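Local coordinates for protein shikimate dehydrogenase (NADP(+)) (Listeria monocytogenes, PDB 3TNL) that probably catalyses the reversible, NADPH-linked reduction of 3-dehydroshikimate to shikimate, a step on the pathway to chorismate and the aromatic amino acids, at residues B[65-70]-B[299-304]; B[38-43]-B[90-95]; B[182-187]-B[218-223]. All coordinates share one frame; numbering follows the deposited sequence.

Interaction 1 (B[65-70]-B[299-304]); sequences LDYVYL and IWTHKE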
loop_
_atom_site.group_PDB
_atom_site.type_symbol
_atom_site.label_atom_id
_atom_site.label_comp_id
_atom_site.label_asym_id
_atom_site.label_seq_id
_atom_site.Cartn_x
_atom_site.Cartn_y
_atom_site.Cartn_z
ATOM N N LEU B 65 -2.950 13.668 8.418
ATOM C CA LEU B 65 -1.943 12.665 8.658
ATOM C C LEU B 65 -1.605 12.025 7.309
ATOM O O LEU B 65 -2.509 11.763 6.508
ATOM C CB LEU B 65 -2.427 11.600 9.645
ATOM C CG LEU B 65 -2.980 12.119 10.970
ATOM C CD1 LEU B 65 -3.278 10.924 11.887
ATOM C CD2 LEU B 65 -2.042 13.116 11.636
ATOM N N ASP B 66 -0.329 11.748 7.080
ATOM C CA ASP B 66 0.107 11.264 5.778
ATOM C C ASP B 66 0.124 9.745 5.681
ATOM O O ASP B 66 1.185 9.107 5.587
ATOM C CB ASP B 66 1.447 11.871 5.435
ATOM C CG ASP B 66 1.731 11.870 3.943
ATOM O OD1 ASP B 66 2.861 12.281 3.598
ATOM O OD2 ASP B 66 0.823 11.473 3.137
ATOM N N TYR B 67 -1.080 9.181 5.744
ATOM C CA TYR B 67 -1.313 7.763 5.613
ATOM C C TYR B 67 -2.490 7.539 4.682
ATOM O O TYR B 67 -3.332 8.422 4.473
ATOM C CB TYR B 67 -1.675 7.118 6.960
ATOM C CG TYR B 67 -0.552 6.826 7.927
ATOM C CD1 TYR B 67 0.254 5.692 7.780
ATOM C CD2 TYR B 67 -0.350 7.625 9.040
ATOM C CE1 TYR B 67 1.253 5.399 8.684
ATOM C CE2 TYR B 67 0.657 7.328 9.961
ATOM C CZ TYR B 67 1.452 6.217 9.771
ATOM O OH TYR B 67 2.450 5.918 10.676
ATOM N N VAL B 68 -2.523 6.333 4.125
ATOM C CA VAL B 68 -3.627 5.873 3.311
ATOM C C VAL B 68 -3.900 4.455 3.777
ATOM O O VAL B 68 -2.987 3.785 4.278
ATOM C CB VAL B 68 -3.321 5.910 1.803
ATOM C CG1 VAL B 68 -3.273 7.346 1.301
ATOM C CG2 VAL B 68 -2.022 5.195 1.502
ATOM N N TYR B 69 -5.148 4.017 3.630
ATOM C CA TYR B 69 -5.591 2.690 4.053
ATOM C C TYR B 69 -6.140 1.976 2.827
ATOM O O TYR B 69 -6.999 2.486 2.113
ATOM C CB TYR B 69 -6.670 2.874 5.113
ATOM C CG TYR B 69 -7.222 1.668 5.811
ATOM C CD1 TYR B 69 -8.071 0.777 5.156
ATOM C CD2 TYR B 69 -6.962 1.444 7.150
ATOM C CE1 TYR B 69 -8.647 -0.288 5.811
ATOM C CE2 TYR B 69 -7.509 0.334 7.821
ATOM C CZ TYR B 69 -8.369 -0.504 7.151
ATOM O OH TYR B 69 -8.942 -1.577 7.824
ATOM N N LEU B 70 -5.620 0.793 2.584
ATOM C CA LEU B 70 -6.022 -0.041 1.447
ATOM C C LEU B 70 -6.323 -1.474 1.873
ATOM O O LEU B 70 -5.741 -1.991 2.824
ATOM C CB LEU B 70 -4.926 -0.126 0.383
ATOM C CG LEU B 70 -4.501 1.172 -0.291
ATOM C CD1 LEU B 70 -3.275 0.891 -1.190
ATOM C CD2 LEU B 70 -5.671 1.757 -1.104
ATOM N N ILE B 299 -3.776 3.189 18.001
ATOM C CA ILE B 299 -2.672 2.230 18.054
ATOM C C ILE B 299 -1.662 2.569 16.925
ATOM O O ILE B 299 -0.456 2.539 17.133
ATOM C CB ILE B 299 -3.194 0.771 17.967
ATOM C CG1 ILE B 299 -3.781 0.314 19.314
ATOM C CG2 ILE B 299 -2.095 -0.170 17.587
ATOM C CD1 ILE B 299 -4.615 -0.946 19.255
ATOM N N TRP B 300 -2.156 2.907 15.739
ATOM C CA TRP B 300 -1.240 3.184 14.641
ATOM C C TRP B 300 -0.626 4.568 14.658
ATOM O O TRP B 300 0.581 4.717 14.443
ATOM C CB TRP B 300 -1.915 3.011 13.279
ATOM C CG TRP B 300 -2.469 1.602 13.026
ATOM C CD1 TRP B 300 -1.883 0.416 13.315
ATOM C CD2 TRP B 300 -3.720 1.284 12.412
ATOM N NE1 TRP B 300 -2.694 -0.603 12.936
ATOM C CE2 TRP B 300 -3.842 -0.102 12.398
ATOM C CE3 TRP B 300 -4.767 2.067 11.914
ATOM C CZ2 TRP B 300 -4.958 -0.749 11.870
ATOM C CZ3 TRP B 300 -5.891 1.424 11.402
ATOM C CH2 TRP B 300 -5.962 0.049 11.370
ATOM N N THR B 301 -1.478 5.568 14.866
ATOM C CA THR B 301 -1.092 6.996 14.732
ATOM C C THR B 301 -0.770 7.749 15.990
ATOM O O THR B 301 -0.152 8.819 15.925
ATOM C CB THR B 301 -2.208 7.796 14.016
ATOM O OG1 THR B 301 -3.317 7.993 14.913
ATOM C CG2 THR B 301 -2.674 7.109 12.698
ATOM N N HIS B 302 -1.234 7.251 17.127
ATOM C CA HIS B 302 -1.068 7.910 18.404
ATOM C C HIS B 302 -1.701 9.281 18.394
ATOM O O HIS B 302 -1.247 10.215 19.077
ATOM C CB HIS B 302 0.379 7.835 18.917
ATOM C CG HIS B 302 0.742 6.451 19.313
ATOM N ND1 HIS B 302 0.332 5.904 20.507
ATOM C CD2 HIS B 302 1.352 5.458 18.633
ATOM C CE1 HIS B 302 0.712 4.639 20.556
ATOM N NE2 HIS B 302 1.344 4.349 19.441
ATOM N N LYS B 303 -2.783 9.360 17.616
ATOM C CA LYS B 303 -3.660 10.503 17.612
ATOM C C LYS B 303 -5.082 9.962 17.735
ATOM O O LYS B 303 -5.375 8.851 17.356
ATOM C CB LYS B 303 -3.458 11.373 16.408
ATOM C CG LYS B 303 -2.020 11.906 16.383
ATOM C CD LYS B 303 -1.877 13.152 15.599
ATOM C CE LYS B 303 -0.425 13.605 15.593
ATOM N NZ LYS B 303 -0.227 14.952 15.029
ATOM N N GLU B 304 -5.946 10.768 18.328
ATOM C CA GLU B 304 -7.331 10.397 18.537
ATOM C C GLU B 304 -8.148 10.570 17.264
ATOM O O GLU B 304 -8.119 11.637 16.655
ATOM C CB GLU B 304 -7.903 11.319 19.633
ATOM C CG GLU B 304 -9.319 11.022 20.045
ATOM C CD GLU B 304 -9.768 11.848 21.245
ATOM O OE1 GLU B 304 -9.064 12.808 21.634
ATOM O OE2 GLU B 304 -10.843 11.528 21.788
#
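The Y69 and W300 side chains cross obliquely. The CH2 corner of the indole sits at the edge of the tyrosine ring, near its plane, with W300 CH2 3.9 Å from Y69 CE2. The contact is apolar and is not a stack. Y69 reaches out from the strand with CG anti to its own backbone N (chi1 -175°). Both polar ends are held elsewhere: Y69 OH bonds to N95, and W300 NE1 bonds to the carbonyl of V124. H56 stacks on Y69 and meets W300 edge-to-face, so three aromatic side chains pack together.

At the other end, L65 and T301 cross at about a right angle. L65 CD1 touches T301 CB and T301 CG2, each at 3.9 Å. The other methyl, L65 CD2, rests on the aliphatic part of K303, 4.0 Å from K303 CD.

T301 OG1 lies between its own N and carbonyl carbon (chi1 74°). From there it accepts a bond from K303 N, 3.1 Å away, which makes an ST turn. T301 OG1 is also bonded to the carbonyl of F297. The helix ends here, and H302 follows with positive phi. The contact packs the end of helix 286-301 and the turn after it against strand 67-73 and the loop leading into it. That strand is the outermost, within this chain, of the mixed sheet in the substrate-binding domain.

Interaction 2 (B[38-43]-B[90-95]); sequences ELIGLI and NLRGWN
G41 O receives the shortest direct bond between the two strands, from N95 N at 2.8 Å. W94 CA also comes close to G41 O, as a CA-H...O contact. G41 N donates in turn to G93 O, a longer bond of 3.3 Å. The ladder closes with I43 N on N95 O at 3.0 Å.

Before G93 in the chain the strands part, and water takes over. One water donates to L39 O and accepts from R92 N, 2.7 Å from each. A second water joins E38 OE2 to N90 O.

Side chains pack on both faces. On one, L42 CD1 lies 3.6 Å from N95 CB, and I40 CD1 touches R92 CB. On the other, I43 CD1 meets the pyrrole part of the W94 ring obliquely, 3.7 Å from W94 CD1. The indole is swung between its own N and carbonyl carbon (chi1 56°), which brings its CD1 to the isoleucine. W94 NE1 is buried without a polar partner. L39 CB rests against L91 CD2, and L70 and F72 of the second subunit pack on L39 and L91.

In sequence, helix 79-88 links strand 67-73 to the parallel strand 93-96, a beta-alpha-beta crossover that passes over strand 38-44. The pairing joins parallel neighbours in the mixed alpha/beta sheet of the shikimate-binding domain.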
loop_
_atom_site.group_PDB
_atom_site.type_symbol
_atom_site.label_atom_id
_atom_site.label_comp_id
_atom_site.label_asym_id
_atom_site.label_seq_id
_atom_site.Cartn_x
_atom_site.Cartn_y
_atom_site.Cartn_z
ATOM N N GLU B 38 2.473 6.945 3.893
ATOM C CA GLU B 38 2.620 5.586 4.426
ATOM C C GLU B 38 1.312 4.793 4.319
ATOM O O GLU B 38 0.215 5.385 4.248
ATOM C CB GLU B 38 3.120 5.657 5.839
ATOM C CG GLU B 38 4.588 6.115 5.877
ATOM C CD GLU B 38 5.189 6.020 7.234
ATOM O OE1 GLU B 38 4.734 6.763 8.121
ATOM O OE2 GLU B 38 6.131 5.188 7.399
ATOM N N LEU B 39 1.426 3.478 4.303
ATOM C CA LEU B 39 0.288 2.594 4.132
ATOM C C LEU B 39 -0.115 1.825 5.406
ATOM O O LEU B 39 0.730 1.262 6.127
ATOM C CB LEU B 39 0.637 1.549 3.063
ATOM C CG LEU B 39 -0.372 0.435 2.739
ATOM C CD1 LEU B 39 -1.691 1.049 2.161
ATOM C CD2 LEU B 39 0.266 -0.573 1.774
ATOM N N ILE B 40 -1.426 1.771 5.612
ATOM C CA ILE B 40 -2.063 0.900 6.597
ATOM C C ILE B 40 -2.922 -0.055 5.755
ATOM O O ILE B 40 -3.681 0.375 4.877
ATOM C CB ILE B 40 -2.964 1.647 7.574
ATOM C CG1 ILE B 40 -2.189 2.704 8.342
ATOM C CG2 ILE B 40 -3.593 0.619 8.546
ATOM C CD1 ILE B 40 -1.037 2.169 9.204
ATOM N N GLY B 41 -2.768 -1.357 5.978
ATOM C CA GLY B 41 -3.513 -2.355 5.216
ATOM C C GLY B 41 -4.742 -2.915 5.905
ATOM O O GLY B 41 -5.038 -2.626 7.072
ATOM N N LEU B 42 -5.412 -3.782 5.164
ATOM C CA LEU B 42 -6.574 -4.556 5.622
ATOM C C LEU B 42 -6.486 -5.850 4.821
ATOM O O LEU B 42 -6.566 -5.814 3.585
ATOM C CB LEU B 42 -7.882 -3.802 5.399
ATOM C CG LEU B 42 -9.167 -4.654 5.516
ATOM C CD1 LEU B 42 -9.287 -5.320 6.880
ATOM C CD2 LEU B 42 -10.394 -3.816 5.271
ATOM N N ILE B 43 -6.328 -6.975 5.501
ATOM C CA ILE B 43 -6.140 -8.237 4.824
ATOM C C ILE B 43 -7.232 -9.247 5.214
ATOM O O ILE B 43 -7.390 -9.633 6.381
ATOM C CB ILE B 43 -4.684 -8.780 5.017
ATOM C CG1 ILE B 43 -4.321 -8.912 6.480
ATOM C CG2 ILE B 43 -3.671 -7.795 4.376
ATOM C CD1 ILE B 43 -2.944 -9.573 6.685
ATOM N N ASN B 90 7.973 -2.366 5.794
ATOM C CA ASN B 90 7.932 -1.549 7.015
ATOM C C ASN B 90 6.582 -0.866 7.245
ATOM O O ASN B 90 6.530 0.278 7.681
ATOM C CB ASN B 90 9.045 -0.486 7.024
ATOM C CG ASN B 90 9.358 0.015 8.425
ATOM O OD1 ASN B 90 9.237 -0.742 9.396
ATOM N ND2 ASN B 90 9.790 1.267 8.537
ATOM N N LEU B 91 5.484 -1.566 6.961
ATOM C CA LEU B 91 4.165 -0.994 7.248
ATOM C C LEU B 91 3.994 -0.767 8.740
ATOM O O LEU B 91 4.384 -1.591 9.564
ATOM C CB LEU B 91 3.022 -1.889 6.788
ATOM C CG LEU B 91 2.837 -2.118 5.292
ATOM C CD1 LEU B 91 1.340 -2.482 5.081
ATOM C CD2 LEU B 91 3.274 -0.960 4.431
ATOM N N ARG B 92 3.389 0.368 9.072
ATOM C CA ARG B 92 3.125 0.677 10.483
ATOM C C ARG B 92 2.078 -0.270 11.099
ATOM O O ARG B 92 2.118 -0.570 12.299
ATOM C CB ARG B 92 2.606 2.098 10.574
ATOM C CG ARG B 92 2.124 2.525 11.958
ATOM C CD ARG B 92 3.176 2.365 13.055
ATOM N NE ARG B 92 2.658 2.840 14.320
ATOM C CZ ARG B 92 3.230 2.605 15.499
ATOM N NH1 ARG B 92 2.660 3.067 16.599
ATOM N NH2 ARG B 92 4.353 1.893 15.604
ATOM N N GLY B 93 1.134 -0.748 10.296
ATOM C CA GLY B 93 0.102 -1.627 10.793
ATOM C C GLY B 93 -0.933 -1.990 9.759
ATOM O O GLY B 93 -0.836 -1.570 8.608
ATOM N N TRP B 94 -1.889 -2.810 10.176
ATOM C CA TRP B 94 -2.967 -3.255 9.323
ATOM C C TRP B 94 -4.069 -3.898 10.154
ATOM O O TRP B 94 -3.841 -4.293 11.319
ATOM C CB TRP B 94 -2.468 -4.281 8.292
ATOM C CG TRP B 94 -1.770 -5.517 8.795
ATOM C CD1 TRP B 94 -2.335 -6.712 9.023
ATOM C CD2 TRP B 94 -0.361 -5.686 9.031
ATOM N NE1 TRP B 94 -1.387 -7.635 9.411
ATOM C CE2 TRP B 94 -0.166 -7.021 9.416
ATOM C CE3 TRP B 94 0.757 -4.834 8.961
ATOM C CZ2 TRP B 94 1.083 -7.530 9.725
ATOM C CZ3 TRP B 94 1.988 -5.344 9.290
ATOM C CH2 TRP B 94 2.137 -6.686 9.665
ATOM N N ASN B 95 -5.270 -3.907 9.583
ATOM C CA ASN B 95 -6.380 -4.669 10.124
ATOM C C ASN B 95 -6.387 -6.065 9.473
ATOM O O ASN B 95 -5.856 -6.275 8.367
ATOM C CB ASN B 95 -7.719 -4.009 9.882
ATOM C CG ASN B 95 -8.063 -2.934 10.884
ATOM O OD1 ASN B 95 -8.583 -1.902 10.486
ATOM N ND2 ASN B 95 -7.834 -3.181 12.183
HETATM O O HOH W 1 5.707 2.677 6.212
HETATM O O HOH W 2 3.040 2.305 7.175
#

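Interaction 3 (B[182-187]-B[218-223]); sequences SIFNRK and EQLRKE. With NAD (nicotinamide-adenine-dinucleotide), chain H.
The F184 ring carries L220 CD1 over one face, and its edge points at helix 218-223. This is Rossmann-fold packing, with helix 217-226 against strand 180-185 of the parallel sheet. Segments 182-185 and 218-223 run roughly antiparallel, their directions 147° apart. L220 CD1 is a CH-pi partner, 3.6 Å from the centroid of the F184 ring and almost on the ring normal. At the edge, near the ring plane, lie the backbone carbon Q219 C and E223 CG. F184 CZ comes within 3.5 Å of L220 CA, so the ring presses against the helix backbone. F212 of the neighbouring strand also meets this ring. A second flat group, the R186 guanidinium, has the NAD adenine over one face, with C5A above its centre. R186 NH2 is 3.3 Å from NAD C6A.

S182 and E223 make the polar end of the contact. S182 OG donates to E223 OE1 at 2.7 Å, from above the carboxylate plane. K156 forms a salt bridge to the same oxygen. Q219 NE2 bonds to E223 OE2 at 2.8 Å, on the anti side. The buried carboxylate is thus gripped at both oxygens, which fixes its rotation. The nearby lysine would probably favour its charged form.

Beyond F184 the strand leads to the cofactor. N185, R186 and K187 belong to the NAD(+) binding site. The R186 chain is extended from CG to NE, which lays the guanidinium over the adenine, and D188 forms a salt bridge to R186 NE. N185 turns its amide to the adenine ribose. NAD O3B donates to N185 OD1 at 2.7 Å, and N185 ND2 donates to NAD O2B at 3.2 Å. N185 ND2 also bonds to R186 O, 2.9 Å away.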
loop_
_atom_site.group_PDB
_atom_site.type_symbol
_atom_site.label_atom_id
_atom_site.label_comp_id
_atom_site.label_asym_id
_atom_site.label_seq_id
_atom_site.Cartn_x
_atom_site.Cartn_y
_atom_site.Cartn_z
ATOM N N SER B 182 -24.150 -14.965 30.431
ATOM C CA SER B 182 -24.887 -16.121 30.004
ATOM C C SER B 182 -24.969 -16.123 28.478
ATOM O O SER B 182 -25.561 -15.224 27.882
ATOM C CB SER B 182 -26.267 -16.186 30.609
ATOM O OG SER B 182 -26.145 -16.351 32.024
ATOM N N ILE B 183 -24.358 -17.148 27.885
ATOM C CA ILE B 183 -24.294 -17.302 26.428
ATOM C C ILE B 183 -25.320 -18.317 25.965
ATOM O O ILE B 183 -25.465 -19.391 26.565
ATOM C CB ILE B 183 -22.899 -17.823 25.990
ATOM C CG1 ILE B 183 -21.776 -16.937 26.572
ATOM C CG2 ILE B 183 -22.810 -17.987 24.446
ATOM C CD1 ILE B 183 -20.362 -17.512 26.417
ATOM N N PHE B 184 -26.009 -17.975 24.875
ATOM C CA PHE B 184 -26.959 -18.863 24.220
ATOM C C PHE B 184 -26.533 -19.041 22.772
ATOM O O PHE B 184 -26.246 -18.080 22.074
ATOM C CB PHE B 184 -28.384 -18.338 24.271
ATOM C CG PHE B 184 -28.996 -18.428 25.633
ATOM C CD1 PHE B 184 -29.932 -19.393 25.908
ATOM C CD2 PHE B 184 -28.626 -17.538 26.642
ATOM C CE1 PHE B 184 -30.493 -19.487 27.169
ATOM C CE2 PHE B 184 -29.179 -17.620 27.899
ATOM C CZ PHE B 184 -30.099 -18.619 28.173
ATOM N N ASN B 185 -26.440 -20.289 22.334
ATOM C CA ASN B 185 -26.088 -20.564 20.962
ATOM C C ASN B 185 -26.793 -21.838 20.518
ATOM O O ASN B 185 -27.054 -22.739 21.333
ATOM C CB ASN B 185 -24.555 -20.753 20.776
ATOM C CG ASN B 185 -24.121 -20.508 19.336
ATOM O OD1 ASN B 185 -24.026 -19.331 18.924
ATOM N ND2 ASN B 185 -23.901 -21.588 18.559
ATOM N N ARG B 186 -27.103 -21.926 19.229
ATOM C CA ARG B 186 -27.689 -23.164 18.702
ATOM C C ARG B 186 -26.632 -24.264 18.689
ATOM O O ARG B 186 -25.427 -24.002 18.825
ATOM C CB ARG B 186 -28.267 -22.974 17.295
ATOM C CG ARG B 186 -27.287 -22.613 16.180
ATOM C CD ARG B 186 -27.971 -22.600 14.850
ATOM N NE ARG B 186 -27.071 -22.310 13.742
ATOM C CZ ARG B 186 -27.503 -22.126 12.506
ATOM N NH1 ARG B 186 -26.645 -21.881 11.524
ATOM N NH2 ARG B 186 -28.810 -22.154 12.272
ATOM N N LYS B 187 -27.092 -25.506 18.551
ATOM C CA LYS B 187 -26.226 -26.655 18.503
ATOM C C LYS B 187 -25.638 -26.858 17.101
ATOM O O LYS B 187 -25.949 -27.829 16.392
ATOM C CB LYS B 187 -26.994 -27.883 18.969
ATOM C CG LYS B 187 -27.416 -27.849 20.398
ATOM C CD LYS B 187 -26.223 -27.622 21.283
ATOM C CE LYS B 187 -26.388 -28.230 22.647
ATOM N NZ LYS B 187 -26.277 -29.688 22.506
ATOM N N GLU B 218 -37.006 -21.432 28.604
ATOM C CA GLU B 218 -37.215 -21.132 30.020
ATOM C C GLU B 218 -35.927 -20.648 30.676
ATOM O O GLU B 218 -35.987 -19.708 31.451
ATOM C CB GLU B 218 -37.930 -22.254 30.751
ATOM C CG GLU B 218 -39.439 -22.319 30.349
ATOM C CD GLU B 218 -40.236 -21.012 30.583
ATOM O OE1 GLU B 218 -39.950 -20.206 31.518
ATOM O OE2 GLU B 218 -41.202 -20.790 29.816
ATOM N N GLN B 219 -34.780 -21.206 30.312
ATOM C CA GLN B 219 -33.526 -20.678 30.849
ATOM C C GLN B 219 -33.278 -19.253 30.343
ATOM O O GLN B 219 -32.851 -18.367 31.087
ATOM C CB GLN B 219 -32.341 -21.547 30.512
ATOM C CG GLN B 219 -31.120 -21.157 31.279
ATOM C CD GLN B 219 -31.176 -21.628 32.734
ATOM O OE1 GLN B 219 -31.476 -22.791 32.998
ATOM N NE2 GLN B 219 -30.898 -20.741 33.668
ATOM N N LEU B 220 -33.558 -19.026 29.062
ATOM C CA LEU B 220 -33.411 -17.678 28.498
ATOM C C LEU B 220 -34.251 -16.613 29.248
ATOM O O LEU B 220 -33.789 -15.512 29.492
ATOM C CB LEU B 220 -33.759 -17.714 26.996
ATOM C CG LEU B 220 -33.552 -16.405 26.219
ATOM C CD1 LEU B 220 -32.090 -15.987 26.217
ATOM C CD2 LEU B 220 -34.061 -16.549 24.815
ATOM N N ARG B 221 -35.475 -16.964 29.623
ATOM C CA ARG B 221 -36.332 -16.043 30.370
ATOM C C ARG B 221 -35.632 -15.631 31.672
ATOM O O ARG B 221 -35.572 -14.458 32.005
ATOM C CB ARG B 221 -37.668 -16.713 30.685
ATOM C CG ARG B 221 -38.687 -15.795 31.327
ATOM C CD ARG B 221 -40.008 -16.498 31.599
ATOM N NE ARG B 221 -40.666 -16.782 30.332
ATOM C CZ ARG B 221 -41.295 -15.846 29.622
ATOM N NH1 ARG B 221 -41.858 -16.146 28.452
ATOM N NH2 ARG B 221 -41.348 -14.612 30.067
ATOM N N LYS B 222 -35.092 -16.622 32.388
ATOM C CA LYS B 222 -34.409 -16.349 33.657
ATOM C C LYS B 222 -33.220 -15.444 33.421
ATOM O O LYS B 222 -33.066 -14.407 34.095
ATOM C CB LYS B 222 -33.952 -17.614 34.360
ATOM C CG LYS B 222 -33.183 -17.330 35.664
ATOM C CD LYS B 222 -32.608 -18.624 36.263
ATOM C CE LYS B 222 -31.954 -18.388 37.614
ATOM N NZ LYS B 222 -30.618 -17.679 37.635
ATOM N N GLU B 223 -32.373 -15.838 32.470
ATOM C CA GLU B 223 -31.161 -15.065 32.237
ATOM C C GLU B 223 -31.451 -13.601 31.874
ATOM O O GLU B 223 -30.854 -12.662 32.467
ATOM C CB GLU B 223 -30.233 -15.759 31.225
ATOM C CG GLU B 223 -29.824 -17.177 31.612
ATOM C CD GLU B 223 -29.313 -17.265 33.009
ATOM O OE1 GLU B 223 -28.434 -16.471 33.355
ATOM O OE2 GLU B 223 -29.800 -18.133 33.779
HETATM P PA NAD H . -19.583 -15.901 12.733
HETATM O O1A NAD H . -19.821 -16.571 11.382
HETATM O O2A NAD H . -18.185 -15.942 13.320
HETATM O O5B NAD H . -20.679 -16.460 13.786
HETATM C C5B NAD H . -22.061 -16.650 13.477
HETATM C C4B NAD H . -22.859 -16.810 14.776
HETATM O O4B NAD H . -24.262 -16.760 14.472
HETATM C C3B NAD H . -22.682 -18.180 15.402
HETATM O O3B NAD H . -22.848 -18.038 16.835
HETATM C C2B NAD H . -23.821 -19.008 14.858
HETATM O O2B NAD H . -24.218 -20.063 15.724
HETATM C C1B NAD H . -24.922 -17.971 14.774
HETATM N N9A NAD H . -25.992 -18.207 13.799
HETATM C C8A NAD H . -25.881 -18.035 12.460
HETATM N N7A NAD H . -27.076 -18.272 11.880
HETATM C C5A NAD H . -27.986 -18.586 12.835
HETATM C C6A NAD H . -29.325 -18.916 12.893
HETATM N N6A NAD H . -30.061 -18.960 11.777
HETATM N N1A NAD H . -29.918 -19.139 14.086
HETATM C C2A NAD H . -29.199 -19.093 15.235
HETATM N N3A NAD H . -27.883 -18.783 15.264
HETATM C C4A NAD H . -27.246 -18.522 14.101
HETATM O O3 NAD H . -20.083 -14.393 12.550
HETATM P PN NAD H . -19.494 -13.071 13.251
HETATM O O1N NAD H . -18.282 -12.544 12.524
HETATM O O2N NAD H . -19.449 -13.276 14.766
HETATM O O5D NAD H . -20.618 -11.963 12.923
HETATM C C5D NAD H . -21.920 -12.125 13.474
HETATM C C4D NAD H . -22.614 -10.801 13.222
HETATM O O4D NAD H . -21.844 -9.741 13.815
HETATM C C3D NAD H . -22.695 -10.488 11.736
HETATM O O3D NAD H . -24.029 -10.066 11.436
HETATM C C2D NAD H . -21.701 -9.357 11.528
HETATM O O2D NAD H . -22.039 -8.506 10.410
HETATM C C1D NAD H . -21.755 -8.653 12.878
HETATM N N1N NAD H . -20.578 -7.865 13.251
HETATM C C2N NAD H . -20.719 -6.556 13.533
HETATM C C3N NAD H . -19.622 -5.787 13.910
HETATM C C7N NAD H . -19.749 -4.333 14.232
HETATM O O7N NAD H . -18.708 -3.681 14.168
HETATM N N7N NAD H . -20.943 -3.820 14.599
HETATM C C4N NAD H . -18.358 -6.392 13.989
HETATM C C5N NAD H . -18.239 -7.748 13.697
HETATM C C6N NAD H . -19.370 -8.473 13.322
#

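Interactions 1 and 2 are neighbours, with centres about 9 Å apart, and both use the mixed sheet, where strands 67-73 and 38-44 are adjacent. The bond between Y69 OH and N95 OD1, 2.7 Å long, joins the two contacts, and so does R92 NE to W300 O at 2.8 Å. Both lie close to the shikimate site. The side chain of Y69 is about 4 Å from that of S52, and that of L42 about 4 Å from that of S50. Interaction 3 stands apart in the cofactor domain, about 41 Å from interaction 1 and 40 Å from interaction 2, centre to centre. It touches NAD directly, whereas the N95 side chain is about 11 Å from the cofactor.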